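Local coordinates for extracellular protein 11-1 (Passalora fulva, PDB 6ZUQ) that is a secreted, zinc-binding protein of a fungal pathogen of tomato and probably acts as an effector during infection of the plant, at residues Phe17-Gly22 and Gly70-Ile75. Sequence-based numbering, arbitrary orientation.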
loop_
_atom_site.group_PDB
_atom_site.type_symbol
_atom_site.label_atom_id
_atom_site.label_comp_id
_atom_site.label_asym_id
_atom_site.label_seq_id
_atom_site.Cartn_x
_atom_site.Cartn_y
_atom_site.Cartn_z
ATOM N N PHE A 17 -3.835 -2.823 14.963
ATOM C CA PHE A 17 -4.888 -3.038 16.021
ATOM C C PHE A 17 -4.302 -3.541 17.336
ATOM O O PHE A 17 -3.150 -4.023 17.400
ATOM C CB PHE A 17 -6.000 -3.963 15.516
ATOM C CG PHE A 17 -5.486 -5.268 14.923
ATOM C CD1 PHE A 17 -4.876 -5.334 13.677
ATOM C CD2 PHE A 17 -5.519 -6.435 15.692
ATOM C CE1 PHE A 17 -4.405 -6.548 13.162
ATOM C CE2 PHE A 17 -5.072 -7.634 15.175
ATOM C CZ PHE A 17 -4.484 -7.685 13.930
ATOM N N ARG A 18 -5.098 -3.463 18.391
ATOM C CA ARG A 18 -4.690 -3.929 19.733
ATOM C C ARG A 18 -5.326 -5.294 19.994
ATOM O O ARG A 18 -6.455 -5.496 19.638
ATOM C CB ARG A 18 -5.113 -2.909 20.812
ATOM C CG ARG A 18 -4.096 -1.806 21.048
ATOM C CD ARG A 18 -4.258 -0.636 20.133
ATOM N NE ARG A 18 -3.434 0.494 20.501
ATOM C CZ ARG A 18 -3.837 1.444 21.419
ATOM N NH1 ARG A 18 -5.019 1.388 22.044
ATOM N NH2 ARG A 18 -3.044 2.461 21.721
ATOM N N ILE A 19 -4.590 -6.161 20.664
ATOM C CA ILE A 19 -5.071 -7.477 21.119
ATOM C C ILE A 19 -4.760 -7.676 22.597
ATOM O O ILE A 19 -3.791 -7.105 23.104
ATOM C CB ILE A 19 -4.454 -8.605 20.255
ATOM C CG1 ILE A 19 -2.941 -8.764 20.495
ATOM C CG2 ILE A 19 -4.855 -8.466 18.779
ATOM C CD1 ILE A 19 -2.390 -10.091 19.960
ATOM N N PRO A 20 -5.461 -8.608 23.273
ATOM C CA PRO A 20 -5.114 -8.954 24.670
ATOM C C PRO A 20 -3.660 -9.459 24.785
ATOM O O PRO A 20 -3.142 -10.157 23.890
ATOM C CB PRO A 20 -6.077 -10.096 25.005
ATOM C CG PRO A 20 -7.205 -9.934 24.063
ATOM C CD PRO A 20 -6.596 -9.418 22.783
ATOM N N GLY A 21 -2.963 -8.997 25.813
ATOM C CA GLY A 21 -1.538 -9.246 26.056
ATOM C C GLY A 21 -1.138 -10.712 26.151
ATOM O O GLY A 21 0.002 -11.017 25.828
ATOM N N GLY A 22 -2.065 -11.590 26.499
ATOM C CA GLY A 22 -1.793 -13.030 26.510
ATOM C C GLY A 22 -1.898 -13.676 25.122
ATOM O O GLY A 22 -1.476 -14.806 24.952
ATOM N N GLY A 70 -2.450 -3.555 29.278
ATOM C CA GLY A 70 -1.993 -4.941 29.141
ATOM C C GLY A 70 -2.116 -5.469 27.718
ATOM O O GLY A 70 -2.011 -6.681 27.514
ATOM N N SER A 71 -2.300 -4.604 26.732
ATOM C CA SER A 71 -2.524 -5.008 25.318
ATOM C C SER A 71 -1.220 -5.031 24.520
ATOM O O SER A 71 -0.244 -4.348 24.872
ATOM C CB SER A 71 -3.472 -4.066 24.612
ATOM O OG SER A 71 -4.506 -3.610 25.480
ATOM N N LYS A 72 -1.250 -5.791 23.413
ATOM C CA LYS A 72 -0.176 -5.767 22.407
ATOM C C LYS A 72 -0.692 -5.062 21.163
ATOM O O LYS A 72 -1.876 -5.142 20.834
ATOM C CB LYS A 72 0.203 -7.188 21.994
ATOM C CG LYS A 72 0.936 -7.998 23.053
ATOM C CD LYS A 72 1.110 -9.413 22.522
ATOM C CE LYS A 72 1.997 -10.291 23.366
ATOM N NZ LYS A 72 2.016 -11.673 22.798
ATOM N N THR A 73 0.201 -4.413 20.464
ATOM C CA THR A 73 -0.042 -3.772 19.176
ATOM C C THR A 73 0.337 -4.774 18.068
ATOM O O THR A 73 1.433 -5.297 18.092
ATOM C CB THR A 73 0.701 -2.449 19.068
ATOM O OG1 THR A 73 0.148 -1.562 20.029
ATOM C CG2 THR A 73 0.505 -1.801 17.700
ATOM N N CYS A 74 -0.565 -5.007 17.154
ATOM C CA CYS A 74 -0.380 -5.869 15.968
ATOM C C CYS A 74 -0.394 -4.984 14.748
ATOM O O CYS A 74 -1.276 -4.113 14.618
ATOM C CB CYS A 74 -1.492 -6.882 15.803
ATOM S SG CYS A 74 -1.603 -8.031 17.176
ATOM N N ILE A 75 0.568 -5.192 13.875
ATOM C CA ILE A 75 0.653 -4.481 12.585
ATOM C C ILE A 75 0.725 -5.551 11.508
ATOM O O ILE A 75 1.738 -6.220 11.386
ATOM C CB ILE A 75 1.796 -3.474 12.515
ATOM C CG1 ILE A 75 1.708 -2.419 13.631
ATOM C CG2 ILE A 75 1.821 -2.854 11.113
ATOM C CD1 ILE A 75 2.847 -1.451 13.725
HETATM O O HOH W 1 -1.436 0.564 18.422
#
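The ring of F17 lies over C74, whose CB sits against one face, 3.8 Å from the ring centroid, in a CH-pi contact; C74 SG approaches that ring more obliquely. Having CG between the backbone N and the carbonyl carbon (chi1 52°) is what folds the ring across to the neighbouring strand. On the same face of the sheet, I19 closes round the sulfur, bringing CD1 to 3.6 Å of C74 SG and CG2 nearly as close. A flat ring and a beta-branched chain suit the place beside a half-cystine, which has no polar group to satisfy. The backbones of the antiparallel strands are joined by two hydrogen-bonded pairs: F17 with C74, where C74 N reaches F17 O at 2.8 Å, and I19 with K72. R18 and T73, the non-hydrogen-bonded pair between, run side by side on the other face; R18 NE donates to a water, 2.9 Å from its O, which also bonds T73 OG1. K72 extends past G21, and its NZ forms a salt bridge with E62 and a hydrogen bond to D23 O. The F17 ring also meets that of the zinc ligand H15, planes at about 30°. Replacing F17 with an alanine would probably uncover C74 CB and leave H15 without its ring partner. The face of F17, I19 and C74 thus combines apolar cover with the charge of K72, and the C25-C74 disulfide ties strand 71-86 to the loop after strand 6-20.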